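PDB 4QO5: cytochrome c-552/4 domain-containing protein from Ignicoccus hospitalis KIN4/I, which binds eight c-type hemes as a membrane-associated octaheme cytochrome and probably carries electrons, its exact physiological reaction remaining unassigned. Local coordinates for residues R311-L316 with E401-I406; C238-D241 with A246-V249; A277-P282 with S290-P295. All blocks are in the same frame, centred on the assembly; numbering follows the deposited sequence.

Overall arrangement
Each of the three contacts packs against a different heme of this octaheme cytochrome. Contacts 1 and 3 join directly: R311 NH2 of contact 1 lies 3.0 Å from S290 O of contact 3, a probable hydrogen bond, and, elsewhere along the junction, I406 packs on L292. Their centres are 17 Å apart. Contact 2 stands apart, its nearest atoms about 8 Å from contact 1 and about 10 Å from contact 3. The hemes bridge the separate contacts as well. FE of HEC (chain G, contact 2) is 9.7 Å from FE of HEC (chain H, contact 1). FE of HEC (chain H) is 11.9 Å from FE of HEC (chain I, contact 3), spacings consistent with electron transfer.

Contact 1: R311-L316 with E401-I406; sequences RLWVRL and EQMVKI. With HEC (heme c), chain H.
The W313 ring carries a heme propionate oxygen of chain H over one face and is met obliquely by M403 at CZ3. That oxygen, O2D, sits 3.4 Å from W313 CD2 and is displaced toward the rim of the ring. M403 brings its CB to 3.6 Å from W313 CZ3, and the two side chains cross at about a right angle. Two other flat groups take part: the R311 guanidinium is met obliquely by I406, NH1 to CD1 at 3.5 Å, and the R315 guanidinium turns its edge, in plane, to O1A of the same heme. In fold terms, a short segment leading into the antiparallel strand pair 314-315 and 323-324 lies against helix 393-407, and the heme touches both, its propionates on the strand side and its methyl CMD on M403.

Indole and propionate are held together by a torsion and two amides. With CG of W313 set between its backbone N and carbonyl carbon (chi1 51°), the ring folds back over the oxygen that the backbone of the same residue grips: W313 N donates to O2D at 2.8 Å, rather bent at 139°. V314 N donates to the same O2D at 3.1 Å, almost straight at 176°. M403 runs on past the indole, and its CG packs 3.8 Å from heme methyl CMD.

R311 has polar partners elsewhere: NH2 bonds to E303 O, and NH1 to C287 O. R315 NH2 reaches a propionate oxygen of another heme.

The second propionate is held from L316, whose N donates to O2A at 2.9 Å. V314 O lies 2.7 Å from O1D, close enough that the acid probably carries a proton there.

Contact 2: C238-D241 with A246-V249; sequences CHLD and AFNV. With HEC (heme c), chain G.
H239 sets its CB 4.1 Å from CB of A246, and from there its side chain leads away from the helix to iron. H239 is the histidine of a CXXCH heme-binding motif, and C238 is its second cysteine, with SG attached to heme CAC (chain G) by a bond that is stretched in the model. Beyond CB the imidazole stands over the heme, its plane running roughly along NA to NC: CE1 lies 3.0 Å from NA, CD2 lies 3.3 Å from NC, and the tip, NE2, binds FE at 2.1 Å.

The main chain of the same residue is fixed to the helix. F247 N donates to H239 O at 2.9 Å (161°), so the amide of a first-turn residue, which has no acceptor earlier in its own helix, finds one in the motif. Alongside, L240 and F247 point the same way, with CD2 of L240 3.8 Å from CB of F247. With CG of N248 beside its backbone N (chi1 -54°), OD1 is carried toward D241 N and accepts it at 2.8 Å, the donor lying 39° out of the amide's carbonyl plane. Without the amide, as with an alanine here, D241 N is likely to lose its acceptor, and the chain there would be held mainly through the D241 carboxylate, which pairs with R496 and with K495 of the second subunit.

K126 NZ is the iron's other ligand, so a histidine and a lysine fill both axial positions in this structure, consistent with a six-coordinate iron.

Contact 3: A277-P282 with S290-P295; sequences ADFTAP and SLLVNP. With HEC (heme c), chain I.
Apolar contacts alone link A277 to P295 and F279 to L292, joining the loop 277-282 to the chain that leaves helix 284-288 as strand 292-293. The methyl CB of A277 touches P295 CB at 3.6 Å, with the proline CG slightly farther off. L292 comes at the edge of the F279 ring, near its plane, CD2 to CZ at 4.1 Å, and the two side chains cross at about a right angle. F279 reaches it with chi1 at 67°, its CG lying over its own main chain, and the ring also stacks on W273.

Contacts with the heme of chain I form a second group, made by 277-282. CBC of that heme approaches the F279 ring obliquely, 3.3 Å from CE2. T280 O lies 3.2 Å from CAC, while P282 CD rests 3.5 Å from C3C; P282 thus lies over the face of that pyrrole, and F279 and T280 meet its CAC/CBC substituent.

Polar bonds are made outward. S290 OG and L291 N hold propionate oxygens of another heme, and L292 pairs through its backbone with strand 300-302. D278 OD1 and N294 ND2 bond to T3 and S29 of the third subunit, placing the contact at a subunit interface.

With no polar bond between its segments, the contact rests on the fit of methyl, proline and aromatic surfaces; F279, bordered by L292 at its edge and by heme CBC, is one apolar link between L292 and this heme.

Contact 1: R311-L316 with E401-I406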
loop_
_atom_site.group_PDB
_atom_site.type_symbol
_atom_site.label_atom_id
_atom_site.label_comp_id
_atom_site.label_asym_id
_atom_site.label_seq_id
_atom_site.Cartn_x
_atom_site.Cartn_y
_atom_site.Cartn_z
ATOM N N ARG A 311 2.556 25.791 10.941
ATOM C CA ARG A 311 1.429 25.115 11.568
ATOM C C ARG A 311 1.832 24.049 12.582
ATOM O O ARG A 311 0.993 23.570 13.347
ATOM C CB ARG A 311 0.526 24.509 10.504
ATOM C CG ARG A 311 -0.076 25.562 9.620
ATOM C CD ARG A 311 -1.433 25.163 9.198
ATOM N NE ARG A 311 -2.048 26.155 8.342
ATOM C CZ ARG A 311 -3.142 25.915 7.644
ATOM N NH1 ARG A 311 -3.716 24.717 7.730
ATOM N NH2 ARG A 311 -3.653 26.850 6.855
ATOM N N LEU A 312 3.120 23.711 12.611
ATOM C CA LEU A 312 3.612 22.614 13.438
ATOM C C LEU A 312 4.204 23.106 14.755
ATOM O O LEU A 312 4.995 24.059 14.765
ATOM C CB LEU A 312 4.669 21.824 12.662
ATOM C CG LEU A 312 4.288 21.412 11.242
ATOM C CD1 LEU A 312 5.516 20.866 10.492
ATOM C CD2 LEU A 312 3.159 20.381 11.250
ATOM N N TRP A 313 3.838 22.469 15.867
ATOM C CA TRP A 313 4.416 22.883 17.152
ATOM C C TRP A 313 5.551 21.951 17.572
ATOM O O TRP A 313 6.454 22.344 18.299
ATOM C CB TRP A 313 3.353 22.975 18.268
ATOM C CG TRP A 313 2.442 21.752 18.462
ATOM C CD1 TRP A 313 2.532 20.807 19.460
ATOM C CD2 TRP A 313 1.293 21.388 17.673
ATOM N NE1 TRP A 313 1.523 19.878 19.324
ATOM C CE2 TRP A 313 0.751 20.208 18.239
ATOM C CE3 TRP A 313 0.678 21.936 16.542
ATOM C CZ2 TRP A 313 -0.379 19.571 17.708
ATOM C CZ3 TRP A 313 -0.449 21.308 16.020
ATOM C CH2 TRP A 313 -0.965 20.133 16.607
ATOM N N VAL A 314 5.480 20.700 17.136
ATOM C CA VAL A 314 6.484 19.724 17.555
ATOM C C VAL A 314 6.931 18.871 16.375
ATOM O O VAL A 314 6.104 18.328 15.643
ATOM C CB VAL A 314 5.957 18.837 18.702
ATOM C CG1 VAL A 314 4.657 18.108 18.283
ATOM C CG2 VAL A 314 7.031 17.851 19.161
ATOM N N ARG A 315 8.239 18.772 16.169
ATOM C CA ARG A 315 8.754 17.970 15.048
ATOM C C ARG A 315 8.652 16.493 15.392
ATOM O O ARG A 315 9.337 16.015 16.300
ATOM C CB ARG A 315 10.210 18.336 14.735
ATOM C CG ARG A 315 10.749 17.666 13.451
ATOM C CD ARG A 315 10.593 18.597 12.269
ATOM N NE ARG A 315 10.857 17.980 10.966
ATOM C CZ ARG A 315 11.984 18.133 10.278
ATOM N NH1 ARG A 315 12.990 18.865 10.762
ATOM N NH2 ARG A 315 12.111 17.558 9.092
ATOM N N LEU A 316 7.795 15.775 14.669
ATOM C CA LEU A 316 7.561 14.349 14.919
ATOM C C LEU A 316 8.643 13.469 14.302
ATOM O O LEU A 316 8.784 12.307 14.687
ATOM C CB LEU A 316 6.202 13.911 14.362
ATOM C CG LEU A 316 4.950 14.611 14.896
ATOM C CD1 LEU A 316 3.700 13.899 14.364
ATOM C CD2 LEU A 316 4.942 14.681 16.427
ATOM N N GLU A 401 -3.284 25.484 19.187
ATOM C CA GLU A 401 -4.627 26.047 19.221
ATOM C C GLU A 401 -5.182 26.327 17.823
ATOM O O GLU A 401 -6.376 26.124 17.568
ATOM C CB GLU A 401 -4.641 27.322 20.071
ATOM C CG GLU A 401 -5.968 28.044 20.100
ATOM C CD GLU A 401 -5.895 29.319 20.928
ATOM O OE1 GLU A 401 -5.730 30.410 20.335
ATOM O OE2 GLU A 401 -5.985 29.228 22.172
ATOM N N GLN A 402 -4.327 26.796 16.914
ATOM C CA GLN A 402 -4.763 26.987 15.532
ATOM C C GLN A 402 -5.171 25.674 14.869
ATOM O O GLN A 402 -6.126 25.638 14.096
ATOM C CB GLN A 402 -3.682 27.661 14.680
ATOM C CG GLN A 402 -3.895 27.449 13.174
ATOM C CD GLN A 402 -4.977 28.355 12.567
ATOM O OE1 GLN A 402 -4.704 29.513 12.234
ATOM N NE2 GLN A 402 -6.194 27.823 12.395
ATOM N N MET A 403 -4.447 24.598 15.160
ATOM C CA MET A 403 -4.802 23.311 14.561
ATOM C C MET A 403 -6.152 22.836 15.122
ATOM O O MET A 403 -7.020 22.370 14.375
ATOM C CB MET A 403 -3.717 22.257 14.811
ATOM C CG MET A 403 -3.985 20.878 14.150
ATOM S SD MET A 403 -3.830 20.929 12.347
ATOM C CE MET A 403 -5.533 20.780 11.855
ATOM N N VAL A 404 -6.329 22.971 16.431
ATOM C CA VAL A 404 -7.580 22.569 17.073
ATOM C C VAL A 404 -8.769 23.334 16.474
ATOM O O VAL A 404 -9.853 22.787 16.323
ATOM C CB VAL A 404 -7.473 22.715 18.604
ATOM C CG1 VAL A 404 -8.842 22.526 19.306
ATOM C CG2 VAL A 404 -6.438 21.717 19.124
ATOM N N LYS A 405 -8.538 24.578 16.079
ATOM C CA LYS A 405 -9.573 25.400 15.441
ATOM C C LYS A 405 -10.018 24.780 14.100
ATOM O O LYS A 405 -11.196 24.847 13.732
ATOM C CB LYS A 405 -9.055 26.835 15.256
ATOM C CG LYS A 405 -10.093 27.844 14.775
ATOM C CD LYS A 405 -9.497 29.262 14.726
ATOM C CE LYS A 405 -10.338 30.183 13.861
ATOM N NZ LYS A 405 -9.815 31.578 13.856
ATOM N N ILE A 406 -9.079 24.172 13.377
ATOM C CA ILE A 406 -9.433 23.420 12.178
ATOM C C ILE A 406 -10.291 22.203 12.515
ATOM O O ILE A 406 -11.350 22.027 11.921
ATOM C CB ILE A 406 -8.199 22.985 11.364
ATOM C CG1 ILE A 406 -7.436 24.225 10.886
ATOM C CG2 ILE A 406 -8.632 22.099 10.184
ATOM C CD1 ILE A 406 -6.136 23.918 10.139
HETATM FE FE HEC H . -0.449 15.726 8.945
HETATM C CHA HEC H . 1.950 16.027 11.402
HETATM C CHB HEC H . 1.972 15.515 6.539
HETATM C CHC HEC H . -2.781 14.686 6.732
HETATM C CHD HEC H . -2.833 16.815 11.033
HETATM N NA HEC H . 1.555 15.783 8.971
HETATM C C1A HEC H . 2.368 15.823 10.096
HETATM C C2A HEC H . 3.731 15.609 9.676
HETATM C C3A HEC H . 3.743 15.442 8.341
HETATM C C4A HEC H . 2.380 15.565 7.861
HETATM C CMA HEC H . 4.965 15.191 7.423
HETATM C CAA HEC H . 4.930 15.553 10.648
HETATM C CBA HEC H . 5.749 16.843 10.514
HETATM C CGA HEC H . 6.730 16.805 11.657
HETATM O O1A HEC H . 7.793 16.148 11.519
HETATM O O2A HEC H . 6.417 17.398 12.724
HETATM N NB HEC H . -0.401 15.278 7.005
HETATM C C1B HEC H . 0.720 15.120 6.220
HETATM C C2B HEC H . 0.373 14.353 5.076
HETATM C C3B HEC H . -0.937 14.099 5.204
HETATM C C4B HEC H . -1.450 14.700 6.383
HETATM C CMB HEC H . 1.428 13.983 3.991
HETATM C CAB HEC H . -1.965 13.301 4.426
HETATM C CBB HEC H . -1.385 12.036 3.783
HETATM N NC HEC H . -2.378 15.840 8.810
HETATM C C1C HEC H . -3.228 15.263 7.887
HETATM C C2C HEC H . -4.597 15.607 8.211
HETATM C C3C HEC H . -4.541 15.905 9.524
HETATM C C4C HEC H . -3.191 16.231 9.847
HETATM C CMC HEC H . -5.732 14.833 7.507
HETATM C CAC HEC H . -5.603 16.272 10.586
HETATM C CBC HEC H . -6.999 15.647 10.449
HETATM N ND HEC H . -0.437 16.336 10.908
HETATM C C1D HEC H . -1.586 16.711 11.585
HETATM C C2D HEC H . -1.259 17.011 12.946
HETATM C C3D HEC H . 0.225 16.737 13.070
HETATM C C4D HEC H . 0.664 16.336 11.747
HETATM C CMD HEC H . -2.240 17.459 14.052
HETATM C CAD HEC H . 1.120 16.934 14.299
HETATM C CBD HEC H . 1.510 18.426 14.219
HETATM C CGD HEC H . 2.839 18.641 14.890
HETATM O O1D HEC H . 3.627 17.669 14.964
HETATM O O2D HEC H . 3.123 19.778 15.358
#

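Contact 2: C238-D241 with A246-V249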
loop_
_atom_site.group_PDB
_atom_site.type_symbol
_atom_site.label_atom_id
_atom_site.label_comp_id
_atom_site.label_asym_id
_atom_site.label_seq_id
_atom_site.Cartn_x
_atom_site.Cartn_y
_atom_site.Cartn_z
ATOM N N CYS A 238 6.003 11.633 -1.775
ATOM C CA CYS A 238 7.180 11.711 -0.908
ATOM C C CYS A 238 6.916 11.395 0.552
ATOM O O CYS A 238 7.851 11.166 1.321
ATOM C CB CYS A 238 7.747 13.112 -0.982
ATOM S SG CYS A 238 8.108 13.482 -2.668
ATOM N N HIS A 239 5.654 11.410 0.959
ATOM C CA HIS A 239 5.373 11.156 2.373
ATOM C C HIS A 239 4.836 9.745 2.590
ATOM O O HIS A 239 3.653 9.567 2.887
ATOM C CB HIS A 239 4.390 12.176 2.940
ATOM C CG HIS A 239 4.994 13.523 3.139
ATOM N ND1 HIS A 239 5.390 13.987 4.376
ATOM C CD2 HIS A 239 5.322 14.487 2.251
ATOM C CE1 HIS A 239 5.907 15.193 4.244
ATOM N NE2 HIS A 239 5.892 15.507 2.964
ATOM N N LEU A 240 5.738 8.766 2.483
ATOM C CA LEU A 240 5.407 7.358 2.570
ATOM C C LEU A 240 6.198 6.599 3.620
ATOM O O LEU A 240 7.278 7.004 4.046
ATOM C CB LEU A 240 5.701 6.661 1.233
ATOM C CG LEU A 240 4.906 7.002 -0.009
ATOM C CD1 LEU A 240 5.347 6.063 -1.143
ATOM C CD2 LEU A 240 3.426 6.860 0.276
ATOM N N ASP A 241 5.633 5.456 3.987
ATOM C CA ASP A 241 6.288 4.412 4.755
ATOM C C ASP A 241 7.644 4.049 4.141
ATOM O O ASP A 241 7.789 4.033 2.918
ATOM C CB ASP A 241 5.346 3.196 4.689
ATOM C CG ASP A 241 5.906 1.969 5.361
ATOM O OD1 ASP A 241 6.236 0.999 4.640
ATOM O OD2 ASP A 241 5.980 1.963 6.603
ATOM N N ALA A 246 3.056 9.572 6.346
ATOM C CA ALA A 246 1.836 10.356 6.486
ATOM C C ALA A 246 0.727 9.902 5.514
ATOM O O ALA A 246 -0.440 9.788 5.911
ATOM C CB ALA A 246 2.128 11.853 6.396
ATOM N N PHE A 247 1.088 9.558 4.277
ATOM C CA PHE A 247 0.085 9.080 3.334
ATOM C C PHE A 247 -0.572 7.790 3.807
ATOM O O PHE A 247 -1.785 7.619 3.689
ATOM C CB PHE A 247 0.671 8.871 1.928
ATOM C CG PHE A 247 -0.327 8.362 0.939
ATOM C CD1 PHE A 247 -1.244 9.226 0.368
ATOM C CD2 PHE A 247 -0.359 7.018 0.587
ATOM C CE1 PHE A 247 -2.171 8.778 -0.545
ATOM C CE2 PHE A 247 -1.291 6.554 -0.324
ATOM C CZ PHE A 247 -2.199 7.439 -0.897
ATOM N N ASN A 248 0.236 6.882 4.342
ATOM C CA ASN A 248 -0.246 5.552 4.701
ATOM C C ASN A 248 -1.131 5.628 5.923
ATOM O O ASN A 248 -2.164 4.974 6.001
ATOM C CB ASN A 248 0.931 4.654 5.011
ATOM C CG ASN A 248 1.954 4.620 3.884
ATOM O OD1 ASN A 248 2.844 5.470 3.811
ATOM N ND2 ASN A 248 1.831 3.633 3.005
ATOM N N VAL A 249 -0.709 6.456 6.869
ATOM C CA VAL A 249 -1.491 6.714 8.077
ATOM C C VAL A 249 -2.837 7.322 7.704
ATOM O O VAL A 249 -3.888 6.881 8.175
ATOM C CB VAL A 249 -0.737 7.676 9.008
ATOM C CG1 VAL A 249 -1.690 8.271 10.042
ATOM C CG2 VAL A 249 0.414 6.940 9.713
HETATM FE FE HEC G . 6.296 17.502 2.280
HETATM C CHA HEC G . 8.426 18.314 4.886
HETATM C CHB HEC G . 3.571 18.237 4.254
HETATM C CHC HEC G . 4.277 17.301 -0.478
HETATM C CHD HEC G . 8.900 16.364 0.448
HETATM N NA HEC G . 6.034 18.193 4.189
HETATM C C1A HEC G . 7.062 18.399 5.100
HETATM C C2A HEC G . 6.448 18.776 6.360
HETATM C C3A HEC G . 5.111 18.765 6.194
HETATM C C4A HEC G . 4.819 18.382 4.829
HETATM C CMA HEC G . 4.027 19.076 7.252
HETATM C CAA HEC G . 7.245 19.092 7.646
HETATM C CBA HEC G . 7.812 20.511 7.634
HETATM C CGA HEC G . 9.180 20.537 7.002
HETATM O O1A HEC G . 9.370 21.357 6.063
HETATM O O2A HEC G . 10.074 19.743 7.418
HETATM N NB HEC G . 4.332 17.695 1.963
HETATM C C1B HEC G . 3.368 18.060 2.896
HETATM C C2B HEC G . 2.110 18.264 2.192
HETATM C C3B HEC G . 2.343 18.051 0.880
HETATM C C4B HEC G . 3.714 17.657 0.730
HETATM C CMB HEC G . 0.813 18.742 2.883
HETATM C CAB HEC G . 1.487 18.193 -0.400
HETATM C CBB HEC G . 0.312 19.204 -0.385
HETATM N NC HEC G . 6.516 16.897 0.372
HETATM C C1C HEC G . 5.582 16.934 -0.628
HETATM C C2C HEC G . 6.135 16.272 -1.810
HETATM C C3C HEC G . 7.465 16.356 -1.614
HETATM C C4C HEC G . 7.698 16.539 -0.199
HETATM C CMC HEC G . 5.372 16.512 -3.137
HETATM C CAC HEC G . 8.697 16.018 -2.500
HETATM C CBC HEC G . 8.607 16.253 -4.034
HETATM N ND HEC G . 8.350 17.349 2.640
HETATM C C1D HEC G . 9.241 16.848 1.682
HETATM C C2D HEC G . 10.586 16.909 2.200
HETATM C C3D HEC G . 10.446 17.525 3.586
HETATM C C4D HEC G . 9.031 17.779 3.766
HETATM C CMD HEC G . 11.880 16.450 1.497
HETATM C CAD HEC G . 11.590 17.845 4.568
HETATM C CBD HEC G . 12.006 19.302 4.394
HETATM C CGD HEC G . 13.050 19.620 5.439
HETATM O O1D HEC G . 12.686 19.717 6.644
HETATM O O2D HEC G . 14.242 19.793 5.065
#

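Contact 3: A277-P282 with S290-P295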
loop_
_atom_site.group_PDB
_atom_site.type_symbol
_atom_site.label_atom_id
_atom_site.label_comp_id
_atom_site.label_asym_id
_atom_site.label_seq_id
_atom_site.Cartn_x
_atom_site.Cartn_y
_atom_site.Cartn_z
ATOM N N ALA A 277 -19.412 22.788 3.594
ATOM C CA ALA A 277 -20.008 23.203 2.331
ATOM C C ALA A 277 -19.277 22.549 1.148
ATOM O O ALA A 277 -19.922 22.105 0.191
ATOM C CB ALA A 277 -19.983 24.726 2.198
ATOM N N ASP A 278 -17.946 22.484 1.240
ATOM C CA ASP A 278 -17.086 21.992 0.141
ATOM C C ASP A 278 -16.554 20.582 0.379
ATOM O O ASP A 278 -16.187 19.893 -0.567
ATOM C CB ASP A 278 -15.881 22.937 -0.091
ATOM C CG ASP A 278 -16.288 24.297 -0.608
ATOM O OD1 ASP A 278 -17.370 24.393 -1.238
ATOM O OD2 ASP A 278 -15.508 25.267 -0.408
ATOM N N PHE A 279 -16.484 20.158 1.636
ATOM C CA PHE A 279 -15.925 18.843 1.962
ATOM C C PHE A 279 -16.272 18.446 3.396
ATOM O O PHE A 279 -16.457 19.314 4.244
ATOM C CB PHE A 279 -14.401 18.859 1.750
ATOM C CG PHE A 279 -13.649 19.757 2.712
ATOM C CD1 PHE A 279 -13.464 21.106 2.436
ATOM C CD2 PHE A 279 -13.105 19.236 3.878
ATOM C CE1 PHE A 279 -12.767 21.937 3.335
ATOM C CE2 PHE A 279 -12.411 20.040 4.761
ATOM C CZ PHE A 279 -12.224 21.396 4.480
ATOM N N THR A 280 -16.367 17.144 3.663
ATOM C CA THR A 280 -16.726 16.655 4.995
ATOM C C THR A 280 -15.639 15.757 5.591
ATOM O O THR A 280 -15.804 15.228 6.682
ATOM C CB THR A 280 -18.066 15.898 4.980
ATOM O OG1 THR A 280 -18.082 14.991 3.873
ATOM C CG2 THR A 280 -19.224 16.881 4.831
ATOM N N ALA A 281 -14.535 15.589 4.865
ATOM C CA ALA A 281 -13.375 14.849 5.380
ATOM C C ALA A 281 -12.127 15.588 4.924
ATOM O O ALA A 281 -12.041 15.987 3.772
ATOM C CB ALA A 281 -13.355 13.385 4.843
ATOM N N PRO A 282 -11.147 15.746 5.827
ATOM C CA PRO A 282 -9.937 16.542 5.558
ATOM C C PRO A 282 -8.842 15.758 4.827
ATOM O O PRO A 282 -8.650 14.565 5.091
ATOM C CB PRO A 282 -9.456 16.890 6.962
ATOM C CG PRO A 282 -9.877 15.682 7.787
ATOM C CD PRO A 282 -11.181 15.229 7.207
ATOM N N SER A 290 -4.129 24.825 3.616
ATOM C CA SER A 290 -5.237 25.494 2.916
ATOM C C SER A 290 -5.785 26.746 3.603
ATOM O O SER A 290 -5.793 26.838 4.819
ATOM C CB SER A 290 -6.394 24.514 2.745
ATOM O OG SER A 290 -6.033 23.467 1.862
ATOM N N LEU A 291 -6.290 27.679 2.800
ATOM C CA LEU A 291 -7.190 28.711 3.300
ATOM C C LEU A 291 -8.529 28.043 3.606
ATOM O O LEU A 291 -9.124 27.406 2.738
ATOM C CB LEU A 291 -7.396 29.786 2.240
ATOM C CG LEU A 291 -8.533 30.789 2.446
ATOM C CD1 LEU A 291 -8.354 31.601 3.751
ATOM C CD2 LEU A 291 -8.611 31.729 1.237
ATOM N N LEU A 292 -8.986 28.164 4.845
ATOM C CA LEU A 292 -10.265 27.582 5.259
ATOM C C LEU A 292 -11.180 28.687 5.770
ATOM O O LEU A 292 -10.774 29.502 6.601
ATOM C CB LEU A 292 -10.055 26.542 6.358
ATOM C CG LEU A 292 -9.220 25.297 6.023
ATOM C CD1 LEU A 292 -9.215 24.364 7.238
ATOM C CD2 LEU A 292 -9.673 24.537 4.736
ATOM N N VAL A 293 -12.403 28.732 5.247
ATOM C CA VAL A 293 -13.356 29.782 5.602
ATOM C C VAL A 293 -14.688 29.167 6.042
ATOM O O VAL A 293 -15.187 28.216 5.415
ATOM C CB VAL A 293 -13.588 30.747 4.410
ATOM C CG1 VAL A 293 -14.574 31.845 4.775
ATOM C CG2 VAL A 293 -12.273 31.381 3.981
ATOM N N ASN A 294 -15.265 29.697 7.122
ATOM C CA ASN A 294 -16.558 29.201 7.588
ATOM C C ASN A 294 -17.659 29.552 6.580
ATOM O O ASN A 294 -17.819 30.715 6.216
ATOM C CB ASN A 294 -16.877 29.778 8.965
ATOM C CG ASN A 294 -18.127 29.177 9.571
ATOM O OD1 ASN A 294 -19.235 29.385 9.075
ATOM N ND2 ASN A 294 -17.956 28.442 10.660
ATOM N N PRO A 295 -18.419 28.538 6.120
ATOM C CA PRO A 295 -19.382 28.744 5.027
ATOM C C PRO A 295 -20.569 29.608 5.399
ATOM O O PRO A 295 -21.227 30.170 4.517
ATOM C CB PRO A 295 -19.854 27.317 4.695
ATOM C CG PRO A 295 -19.540 26.510 5.909
ATOM C CD PRO A 295 -18.281 27.115 6.471
HETATM FE FE HEC I . -11.789 14.148 12.337
HETATM C CHA HEC I . -12.988 10.970 12.675
HETATM C CHB HEC I . -9.794 13.694 15.120
HETATM C CHC HEC I . -10.249 17.130 11.772
HETATM C CHD HEC I . -14.216 14.919 10.128
HETATM N NA HEC I . -11.446 12.630 13.612
HETATM C C1A HEC I . -12.038 11.369 13.576
HETATM C C2A HEC I . -11.476 10.553 14.638
HETATM C C3A HEC I . -10.614 11.327 15.307
HETATM C C4A HEC I . -10.571 12.626 14.686
HETATM C CMA HEC I . -9.764 10.903 16.518
HETATM C CAA HEC I . -11.833 9.072 14.982
HETATM C CBA HEC I . -10.863 8.128 14.250
HETATM C CGA HEC I . -10.878 6.721 14.808
HETATM O O1A HEC I . -11.495 6.495 15.877
HETATM O O2A HEC I . -10.257 5.816 14.186
HETATM N NB HEC I . -10.337 15.236 13.289
HETATM C C1B HEC I . -9.555 14.789 14.340
HETATM C C2B HEC I . -8.431 15.668 14.500
HETATM C C3B HEC I . -8.532 16.612 13.545
HETATM C C4B HEC I . -9.748 16.367 12.802
HETATM C CMB HEC I . -7.369 15.387 15.596
HETATM C CAB HEC I . -7.574 17.766 13.118
HETATM C CBB HEC I . -6.091 17.658 13.575
HETATM N NC HEC I . -12.170 15.692 11.229
HETATM C C1C HEC I . -11.390 16.826 11.072
HETATM C C2C HEC I . -12.045 17.736 10.161
HETATM C C3C HEC I . -12.997 16.998 9.571
HETATM C C4C HEC I . -13.191 15.797 10.336
HETATM C CMC HEC I . -11.268 18.969 9.617
HETATM C CAC HEC I . -14.007 17.237 8.426
HETATM C CBC HEC I . -13.526 18.115 7.257
HETATM N ND HEC I . -13.350 13.123 11.542
HETATM C C1D HEC I . -14.274 13.666 10.650
HETATM C C2D HEC I . -15.294 12.697 10.346
HETATM C C3D HEC I . -14.893 11.480 11.138
HETATM C C4D HEC I . -13.690 11.817 11.845
HETATM C CMD HEC I . -16.509 12.879 9.413
HETATM C CAD HEC I . -15.629 10.129 11.180
HETATM C CBD HEC I . -16.390 10.077 12.505
HETATM C CGD HEC I . -16.530 8.635 12.953
HETATM O O1D HEC I . -15.554 8.091 13.535
HETATM O O2D HEC I . -17.615 8.025 12.758
#